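Local coordinates for protein TRAP dicarboxylate transporter, DctP subunit (Anaerococcus prevoti, PDB 4N91) that binds D-glucuronate, in both its alpha and beta forms, and probably delivers it as the extracytoplasmic solute receptor of a TRAP transporter, at residues P162-S165 and P166-S170; D299-P302 and F303-V307; F115-S118 and E119-H122; A327-K330 and Y331-E334. All coordinates share one frame; numbering follows the deposited sequence.

Interaction 1: residues P162-S165 and P166-S170; sequences PVNS and PEDLS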
loop_
_atom_site.group_PDB
_atom_site.type_symbol
_atom_site.label_atom_id
_atom_site.label_comp_id
_atom_site.label_asym_id
_atom_site.label_seq_id
_atom_site.Cartn_x
_atom_site.Cartn_y
_atom_site.Cartn_z
ATOM N N PRO A 162 -13.782 -18.338 -10.743
ATOM C CA PRO A 162 -13.703 -17.932 -9.349
ATOM C C PRO A 162 -12.579 -18.634 -8.599
ATOM O O PRO A 162 -12.264 -19.791 -8.874
ATOM C CB PRO A 162 -15.076 -18.350 -8.790
ATOM C CG PRO A 162 -15.550 -19.414 -9.693
ATOM C CD PRO A 162 -15.048 -19.050 -11.038
ATOM N N VAL A 163 -12.000 -17.937 -7.639
ATOM C CA VAL A 163 -10.975 -18.518 -6.773
ATOM C C VAL A 163 -11.600 -18.935 -5.445
ATOM O O VAL A 163 -12.112 -18.103 -4.680
ATOM C CB VAL A 163 -9.826 -17.514 -6.556
ATOM C CG1 VAL A 163 -8.780 -18.101 -5.616
ATOM C CG2 VAL A 163 -9.223 -17.127 -7.907
ATOM N N ASN A 164 -11.597 -20.236 -5.203
ATOM C CA ASN A 164 -12.053 -20.796 -3.932
ATOM C C ASN A 164 -10.921 -21.338 -3.044
ATOM O O ASN A 164 -11.073 -21.437 -1.820
ATOM C CB ASN A 164 -13.049 -21.898 -4.209
ATOM C CG ASN A 164 -14.285 -21.382 -4.903
ATOM O OD1 ASN A 164 -14.545 -21.689 -6.079
ATOM N ND2 ASN A 164 -15.043 -20.577 -4.190
ATOM N N SER A 165 -9.813 -21.702 -3.680
ATOM C CA SER A 165 -8.632 -22.192 -2.977
ATOM C C SER A 165 -7.423 -21.943 -3.867
ATOM O O SER A 165 -7.560 -21.598 -5.037
ATOM C CB SER A 165 -8.760 -23.675 -2.660
ATOM O OG SER A 165 -8.676 -24.432 -3.848
ATOM N N PRO A 166 -6.222 -22.116 -3.315
ATOM C CA PRO A 166 -5.006 -21.885 -4.090
ATOM C C PRO A 166 -4.945 -22.630 -5.418
ATOM O O PRO A 166 -4.438 -22.062 -6.387
ATOM C CB PRO A 166 -3.898 -22.343 -3.122
ATOM C CG PRO A 166 -4.458 -22.065 -1.801
ATOM C CD PRO A 166 -5.923 -22.411 -1.906
ATOM N N GLU A 167 -5.451 -23.863 -5.497
ATOM C CA GLU A 167 -5.374 -24.588 -6.770
ATOM C C GLU A 167 -6.074 -23.871 -7.947
ATOM O O GLU A 167 -5.702 -24.079 -9.100
ATOM C CB GLU A 167 -5.884 -26.038 -6.626
ATOM C CG GLU A 167 -7.332 -26.156 -6.242
ATOM C CD GLU A 167 -7.751 -27.603 -5.996
ATOM O OE1 GLU A 167 -7.859 -28.363 -6.977
ATOM O OE2 GLU A 167 -7.962 -27.977 -4.820
ATOM N N ASP A 168 -7.067 -23.027 -7.664
ATOM C CA ASP A 168 -7.771 -22.282 -8.707
ATOM C C ASP A 168 -6.879 -21.219 -9.387
ATOM O O ASP A 168 -7.212 -20.711 -10.472
ATOM C CB ASP A 168 -9.016 -21.622 -8.115
ATOM C CG ASP A 168 -9.994 -22.636 -7.543
ATOM O OD1 ASP A 168 -10.092 -23.738 -8.129
ATOM O OD2 ASP A 168 -10.654 -22.348 -6.515
ATOM N N LEU A 169 -5.749 -20.911 -8.765
ATOM C CA LEU A 169 -4.782 -19.951 -9.321
ATOM C C LEU A 169 -3.782 -20.621 -10.250
ATOM O O LEU A 169 -2.993 -19.952 -10.915
ATOM C CB LEU A 169 -4.038 -19.244 -8.185
ATOM C CG LEU A 169 -4.923 -18.343 -7.313
ATOM C CD1 LEU A 169 -4.170 -17.949 -6.061
ATOM C CD2 LEU A 169 -5.411 -17.113 -8.079
ATOM N N SER A 170 -3.808 -21.950 -10.286
ATOM C CA SER A 170 -2.890 -22.705 -11.123
ATOM C C SER A 170 -3.114 -22.427 -12.609
ATOM O O SER A 170 -4.235 -22.499 -13.106
ATOM C CB SER A 170 -3.058 -24.205 -10.852
ATOM O OG SER A 170 -2.265 -24.959 -11.747
HETATM O O HOH W 1 -13.009 -23.679 -7.479
HETATM O O HOH W 2 -5.947 -25.737 -3.288
#

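Interaction 2: residues D299-P302 and F303-V307; sequences DQKP and FVDAV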
loop_
_atom_site.group_PDB
_atom_site.type_symbol
_atom_site.label_atom_id
_atom_site.label_comp_id
_atom_site.label_asym_id
_atom_site.label_seq_id
_atom_site.Cartn_x
_atom_site.Cartn_y
_atom_site.Cartn_z
ATOM N N ASP A 299 -12.556 -20.251 2.404
ATOM C CA ASP A 299 -11.803 -20.725 3.544
ATOM C C ASP A 299 -10.369 -20.209 3.407
ATOM O O ASP A 299 -9.691 -20.496 2.425
ATOM C CB ASP A 299 -11.853 -22.242 3.523
ATOM C CG ASP A 299 -11.097 -22.873 4.671
ATOM O OD1 ASP A 299 -10.609 -22.149 5.574
ATOM O OD2 ASP A 299 -11.009 -24.113 4.653
ATOM N N GLN A 300 -9.915 -19.425 4.376
ATOM C CA GLN A 300 -8.570 -18.857 4.306
ATOM C C GLN A 300 -7.466 -19.855 4.633
ATOM O O GLN A 300 -6.330 -19.688 4.181
ATOM C CB GLN A 300 -8.455 -17.609 5.191
ATOM C CG GLN A 300 -9.364 -16.493 4.703
ATOM C CD GLN A 300 -9.246 -15.214 5.503
ATOM O OE1 GLN A 300 -8.513 -15.141 6.481
ATOM N NE2 GLN A 300 -9.985 -14.185 5.082
ATOM N N LYS A 301 -7.781 -20.906 5.402
ATOM C CA LYS A 301 -6.722 -21.812 5.883
ATOM C C LYS A 301 -5.830 -22.399 4.774
ATOM O O LYS A 301 -4.606 -22.436 4.918
ATOM C CB LYS A 301 -7.302 -22.930 6.753
ATOM C CG LYS A 301 -6.230 -23.898 7.243
ATOM C CD LYS A 301 -6.695 -24.735 8.432
ATOM C CE LYS A 301 -5.619 -25.727 8.835
ATOM N NZ LYS A 301 -4.353 -25.053 9.212
ATOM N N PRO A 302 -6.425 -22.837 3.648
ATOM C CA PRO A 302 -5.535 -23.377 2.617
ATOM C C PRO A 302 -4.573 -22.328 2.032
ATOM O O PRO A 302 -3.451 -22.675 1.644
ATOM C CB PRO A 302 -6.503 -23.902 1.564
ATOM C CG PRO A 302 -7.715 -24.250 2.334
ATOM C CD PRO A 302 -7.830 -23.178 3.385
ATOM N N PHE A 303 -4.988 -21.066 1.987
ATOM C CA PHE A 303 -4.100 -20.002 1.510
ATOM C C PHE A 303 -2.983 -19.797 2.536
ATOM O O PHE A 303 -1.809 -19.741 2.192
ATOM C CB PHE A 303 -4.857 -18.699 1.269
ATOM C CG PHE A 303 -5.854 -18.770 0.137
ATOM C CD1 PHE A 303 -5.490 -18.407 -1.154
ATOM C CD2 PHE A 303 -7.147 -19.189 0.363
ATOM C CE1 PHE A 303 -6.383 -18.472 -2.195
ATOM C CE2 PHE A 303 -8.071 -19.252 -0.685
ATOM C CZ PHE A 303 -7.687 -18.884 -1.967
ATOM N N VAL A 304 -3.358 -19.724 3.809
ATOM C CA VAL A 304 -2.393 -19.524 4.893
ATOM C C VAL A 304 -1.332 -20.606 4.824
ATOM O O VAL A 304 -0.146 -20.327 4.849
ATOM C CB VAL A 304 -3.090 -19.560 6.261
ATOM C CG1 VAL A 304 -2.072 -19.507 7.388
ATOM C CG2 VAL A 304 -4.089 -18.402 6.382
ATOM N N ASP A 305 -1.766 -21.855 4.706
ATOM C CA ASP A 305 -0.836 -22.977 4.731
ATOM C C ASP A 305 0.074 -22.980 3.495
ATOM O O ASP A 305 1.273 -23.292 3.598
ATOM C CB ASP A 305 -1.614 -24.296 4.836
ATOM C CG ASP A 305 -2.292 -24.475 6.200
ATOM O OD1 ASP A 305 -1.940 -23.760 7.158
ATOM O OD2 ASP A 305 -3.183 -25.333 6.313
ATOM N N ALA A 306 -0.468 -22.597 2.338
ATOM C CA ALA A 306 0.309 -22.585 1.100
ATOM C C ALA A 306 1.436 -21.566 1.153
ATOM O O ALA A 306 2.508 -21.798 0.597
ATOM C CB ALA A 306 -0.574 -22.285 -0.101
ATOM N N VAL A 307 1.181 -20.410 1.759
ATOM C CA VAL A 307 2.178 -19.341 1.755
ATOM C C VAL A 307 3.002 -19.226 3.037
ATOM O O VAL A 307 3.912 -18.385 3.107
ATOM C CB VAL A 307 1.563 -17.965 1.403
ATOM C CG1 VAL A 307 0.801 -18.054 0.090
ATOM C CG2 VAL A 307 0.649 -17.450 2.531
HETATM O O HOH W 3 -3.183 -22.440 9.375
#

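Interaction 3: residues F115-S118 and E119-H122; sequences FASS and EAYH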
loop_
_atom_site.group_PDB
_atom_site.type_symbol
_atom_site.label_atom_id
_atom_site.label_comp_id
_atom_site.label_asym_id
_atom_site.label_seq_id
_atom_site.Cartn_x
_atom_site.Cartn_y
_atom_site.Cartn_z
ATOM N N PHE A 115 -1.141 -9.957 10.109
ATOM C CA PHE A 115 -1.969 -9.332 11.140
ATOM C C PHE A 115 -3.258 -10.089 11.423
ATOM O O PHE A 115 -3.947 -10.551 10.504
ATOM C CB PHE A 115 -2.310 -7.907 10.730
ATOM C CG PHE A 115 -1.104 -7.053 10.474
ATOM C CD1 PHE A 115 -0.290 -6.665 11.531
ATOM C CD2 PHE A 115 -0.801 -6.631 9.204
ATOM C CE1 PHE A 115 0.823 -5.875 11.301
ATOM C CE2 PHE A 115 0.302 -5.837 8.964
ATOM C CZ PHE A 115 1.120 -5.462 10.027
ATOM N N ALA A 116 -3.596 -10.213 12.697
ATOM C CA ALA A 116 -4.768 -11.002 13.067
ATOM C C ALA A 116 -6.057 -10.269 12.730
ATOM O O ALA A 116 -7.092 -10.902 12.503
ATOM C CB ALA A 116 -4.726 -11.339 14.549
ATOM N N SER A 117 -6.001 -8.941 12.716
ATOM C CA SER A 117 -7.208 -8.116 12.590
ATOM C C SER A 117 -6.800 -6.752 12.093
ATOM O O SER A 117 -5.624 -6.383 12.194
ATOM C CB SER A 117 -7.903 -7.959 13.949
ATOM O OG SER A 117 -7.141 -7.152 14.840
ATOM N N SER A 118 -7.762 -5.983 11.586
ATOM C CA SER A 118 -7.452 -4.633 11.138
ATOM C C SER A 118 -7.066 -3.785 12.342
ATOM O O SER A 118 -6.210 -2.900 12.242
ATOM C CB SER A 118 -8.612 -4.015 10.322
ATOM O OG SER A 118 -9.735 -3.737 11.130
ATOM N N GLU A 119 -7.638 -4.083 13.508
ATOM C CA GLU A 119 -7.266 -3.328 14.701
ATOM C C GLU A 119 -5.805 -3.597 15.075
ATOM O O GLU A 119 -5.077 -2.673 15.450
ATOM C CB GLU A 119 -8.174 -3.659 15.899
ATOM C CG GLU A 119 -9.651 -3.652 15.580
ATOM C CD GLU A 119 -10.129 -5.013 15.081
ATOM O OE1 GLU A 119 -10.097 -5.983 15.881
ATOM O OE2 GLU A 119 -10.514 -5.124 13.902
ATOM N N ALA A 120 -5.374 -4.858 15.014
ATOM C CA ALA A 120 -3.967 -5.169 15.287
ATOM C C ALA A 120 -3.059 -4.388 14.335
ATOM O O ALA A 120 -2.097 -3.747 14.751
ATOM C CB ALA A 120 -3.707 -6.674 15.155
ATOM N N TYR A 121 -3.407 -4.433 13.059
ATOM C CA TYR A 121 -2.691 -3.732 12.013
ATOM C C TYR A 121 -2.562 -2.226 12.292
ATOM O O TYR A 121 -1.472 -1.667 12.259
ATOM C CB TYR A 121 -3.444 -4.005 10.702
ATOM C CG TYR A 121 -3.012 -3.211 9.495
ATOM C CD1 TYR A 121 -1.672 -3.013 9.202
ATOM C CD2 TYR A 121 -3.958 -2.707 8.620
ATOM C CE1 TYR A 121 -1.280 -2.298 8.068
ATOM C CE2 TYR A 121 -3.591 -1.994 7.475
ATOM C CZ TYR A 121 -2.253 -1.791 7.212
ATOM O OH TYR A 121 -1.883 -1.095 6.099
ATOM N N HIS A 122 -3.677 -1.563 12.574
ATOM C CA HIS A 122 -3.649 -0.124 12.786
ATOM C C HIS A 122 -2.809 0.235 14.000
ATOM O O HIS A 122 -2.081 1.233 13.991
ATOM C CB HIS A 122 -5.061 0.407 12.972
ATOM C CG HIS A 122 -5.915 0.244 11.762
ATOM N ND1 HIS A 122 -7.274 0.470 11.772
ATOM C CD2 HIS A 122 -5.601 -0.127 10.496
ATOM C CE1 HIS A 122 -7.764 0.235 10.569
ATOM N NE2 HIS A 122 -6.773 -0.133 9.779
#

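Interaction 4: residues A327-K330 and Y331-E334; sequences AIQK and YNEE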
loop_
_atom_site.group_PDB
_atom_site.type_symbol
_atom_site.label_atom_id
_atom_site.label_comp_id
_atom_site.label_asym_id
_atom_site.label_seq_id
_atom_site.Cartn_x
_atom_site.Cartn_y
_atom_site.Cartn_z
ATOM N N ALA A 327 6.940 -8.076 18.191
ATOM C CA ALA A 327 6.129 -6.975 18.670
ATOM C C ALA A 327 4.757 -7.022 18.019
ATOM O O ALA A 327 3.746 -6.763 18.661
ATOM C CB ALA A 327 6.823 -5.646 18.389
ATOM N N ILE A 328 4.729 -7.357 16.734
ATOM C CA ILE A 328 3.463 -7.495 16.006
ATOM C C ILE A 328 2.611 -8.600 16.626
ATOM O O ILE A 328 1.390 -8.455 16.775
ATOM C CB ILE A 328 3.729 -7.755 14.522
ATOM C CG1 ILE A 328 4.270 -6.478 13.882
ATOM C CG2 ILE A 328 2.469 -8.236 13.809
ATOM C CD1 ILE A 328 4.820 -6.672 12.497
ATOM N N GLN A 329 3.249 -9.697 17.017
ATOM C CA GLN A 329 2.507 -10.774 17.656
ATOM C C GLN A 329 1.835 -10.332 18.948
ATOM O O GLN A 329 0.742 -10.802 19.271
ATOM C CB GLN A 329 3.379 -12.003 17.918
ATOM C CG GLN A 329 3.914 -12.648 16.640
ATOM C CD GLN A 329 2.847 -12.869 15.567
ATOM O OE1 GLN A 329 1.701 -13.198 15.860
ATOM N NE2 GLN A 329 3.226 -12.684 14.322
ATOM N N LYS A 330 2.459 -9.430 19.693
ATOM C CA LYS A 330 1.828 -8.968 20.916
ATOM C C LYS A 330 0.546 -8.218 20.572
ATOM O O LYS A 330 -0.477 -8.362 21.242
ATOM C CB LYS A 330 2.782 -8.098 21.740
ATOM C CG LYS A 330 3.873 -8.900 22.438
ATOM C CD LYS A 330 4.853 -8.010 23.190
ATOM C CE LYS A 330 4.174 -7.243 24.317
ATOM N NZ LYS A 330 5.165 -6.530 25.178
ATOM N N TYR A 331 0.592 -7.419 19.517
ATOM C CA TYR A 331 -0.601 -6.716 19.092
ATOM C C TYR A 331 -1.645 -7.692 18.566
ATOM O O TYR A 331 -2.843 -7.477 18.751
ATOM C CB TYR A 331 -0.284 -5.660 18.050
ATOM C CG TYR A 331 0.225 -4.383 18.655
ATOM C CD1 TYR A 331 -0.631 -3.546 19.362
ATOM C CD2 TYR A 331 1.552 -4.006 18.514
ATOM C CE1 TYR A 331 -0.179 -2.373 19.903
ATOM C CE2 TYR A 331 2.010 -2.837 19.050
ATOM C CZ TYR A 331 1.137 -2.022 19.746
ATOM O OH TYR A 331 1.599 -0.853 20.291
ATOM N N ASN A 332 -1.206 -8.763 17.908
ATOM C CA ASN A 332 -2.156 -9.765 17.419
ATOM C C ASN A 332 -2.895 -10.391 18.594
ATOM O O ASN A 332 -4.085 -10.686 18.510
ATOM C CB ASN A 332 -1.459 -10.851 16.593
ATOM C CG ASN A 332 -1.152 -10.403 15.174
ATOM O OD1 ASN A 332 -1.768 -9.474 14.649
ATOM N ND2 ASN A 332 -0.180 -11.063 14.542
ATOM N N GLU A 333 -2.174 -10.587 19.690
ATOM C CA GLU A 333 -2.768 -11.171 20.899
ATOM C C GLU A 333 -3.750 -10.224 21.589
ATOM O O GLU A 333 -4.790 -10.647 22.097
ATOM C CB GLU A 333 -1.658 -11.563 21.877
ATOM C CG GLU A 333 -0.829 -12.741 21.404
ATOM C CD GLU A 333 0.544 -12.795 22.057
ATOM O OE1 GLU A 333 0.671 -12.350 23.221
ATOM O OE2 GLU A 333 1.495 -13.280 21.403
ATOM N N GLU A 334 -3.404 -8.946 21.611
ATOM C CA GLU A 334 -4.235 -7.916 22.223
ATOM C C GLU A 334 -5.481 -7.618 21.380
ATOM O O GLU A 334 -6.540 -7.294 21.920
ATOM C CB GLU A 334 -3.404 -6.648 22.418
ATOM C CG GLU A 334 -4.137 -5.501 23.096
ATOM C CD GLU A 334 -3.216 -4.336 23.448
ATOM O OE1 GLU A 334 -1.999 -4.420 23.150
ATOM O OE2 GLU A 334 -3.720 -3.342 24.023
#

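Interaction 1: residues P162-S165 and P166-S170
One carboxylate oxygen, OD2 of D168, gathers the backbone of N164 and S165. The bond from N164 N is the shorter at 2.7 Å; it reaches OD2 on the anti side of the carboxylate, while S165 N, at 3.0 Å, comes from above the carboxylate plane. The torsion of D168 explains the reach: with chi1 at -61° its CG stands beside its own backbone N, and the group folds back over the turn. In the other direction D168 N donates to S165 O at 3.0 Å. Side chain and main chain thus lock the S165-D168 turn reciprocally, in the loop that joins strand 154-158 to strand 173-176; residues 166-169 form successive i-to-i+3 turns rather than a regular alpha-helix. The amide plane of N164 stands 84° from the carboxylate, and a water donates to N164 OD1 and, weakly, to D168 OD2. S165 OG, wedged between its own N and carbonyl carbon (chi1 70°), lies 3.2 Å from E167 CG, and a second water bound to this hydroxyl accepts from E167 N. On the buried side, V163 CG2 meets L169 CD2 at 3.8 Å, the two side chains crossing at about a right angle, V163 resting on T158 and L169 on F156 of strand 154-158.

Interaction 2: residues D299-P302 and F303-V307
K301 and D305, one helical turn apart, form a salt bridge at the start of helix 301-317. K301 NZ donates to D305 OD2 at 3.1 Å on the syn side of that oxygen, and more weakly to OD1. The lysine chain runs extended from a CG anti to the backbone N and bends only at its last torsion, 59°, which turns NZ in to the carboxylate. A water completes a small ring, accepting from NZ and donating to D305 OD1, each at 2.9 Å. K301 N is satisfied separately: D299 OD1 takes it at 3.1 Å in a capping bond, the amide arriving from 57° out of the carboxylate plane. Regular helical bonding follows, with Q300 O accepting from V304 N at 168° and K301 O from D305 N in a nearly straight bond; A306 N to P302 O is more bent. Q300 O also receives a weak bond from F303 N and lies, with D299 O, at the edge of the F303 ring, where CD2 is 3.5 Å from D299 O. The Q300 amide turns the other way, its NE2 bonded to Y234 O of strand 231-238. The negative charge of D299 at the helix start would be expected to interact favourably with the helix dipole, while D305 balances the charge of K301 through the water-bridged salt bridge on the exposed surface.

Interaction 3: residues F115-S118 and E119-H122
The chain enters helix 118-125 through S117 at the N-cap, and the first regular turn closes with Y121 N to S117 O (3.1 Å, 170°) and H122 N to S118 O (2.9 Å). The S117 hydroxyl supplies the cap: with chi1 at 69°, OG sits between the backbone N and the carbonyl carbon and accepts from A120 N at 2.9 Å. The same OG is hydrogen-bonded to Y335 O, so this buried hydroxyl joins the helix start to the residue just after helix 322-334. Next to it, the E119 chain bends at chi2 and doubles back, letting OE2 accept from S118 OG on the anti side of the carboxylate. F115 folds over the first turn from the preceding loop. Y121 CA lies over the phenyl face, 4.1 Å from its centroid, in a CH-pi contact, while Y121 CD1 lies over that ring toward its rim, 3.5 Å from F115 CE2. The two ring planes are inclined by 39°, an oblique pairing with centroids 5.0 Å apart. At H122, S118 O lies over one face of the imidazole toward its rim, while still accepting from the H122 amide. On the side of helix 322-334, F115 packs on I328 and A120 on N332, whereas Y121 turns to M239 and P241 in the loop between strands 231-238 and 242-247.

Interaction 4: residues A327-K330 and Y331-E334
The Y331 ring approaches A327 O obliquely through CD2, at 3.5 Å, while the amide planes of Q329 and N332 stand 62° apart. Both pairs lie along helix 322-334, the last helix of this solute-binding protein fold, where main-chain i-to-i+4 bonds set the spacing. N332 N to I328 O is short at 2.8 Å and lies in the carbonyl plane; E333 N to Q329 O and E334 N to K330 O follow at 3.0 Å, and Y331 N to A327 O is weak. Away from its own helix, Y331 carries its hydroxyl to D127 OD2, and its side chain packs on V124 and H123 of helix 118-125 and on I130 of helix 128-135. The N332 amide is held on both atoms: OD1 accepts from A116 N, and ND2 donates to L114 O as well as to Q329. I328 CG2 lies alongside N332, pointing the same way and 3.9 Å from ND2. Q329 reaches its partner by bending at chi2, which turns the amide toward N332. N332 ND2 then meets Q329 OE1 at 3.1 Å with an N-H...O angle of 168°; OE1 lies nearly within the asparagine's amide plane, but the donor stands 52° out of the glutamine's carbonyl plane.

Overall arrangement
The four contacts fall into two touching pairs. Interactions 1 and 2, with centres 11 Å apart, meet where F303 CZ packs 3.6 Å from S165 CA and P166 CG lies 3.6 Å from P302 O, setting the 162-170 loop against the start of helix 301-317. Interactions 3 and 4, centres 9 Å apart, are joined by the bond from A116 N to N332 OD1 (2.8 Å). Between the pairs, interactions 2 and 3 come within about 8 Å at their nearest atoms. Interaction 3 approaches the ligand: the Y121 side chain is about 9 Å from bound glucuronate and about 7 Å from the D242 side chain, whereas interaction 4 lies away from the site.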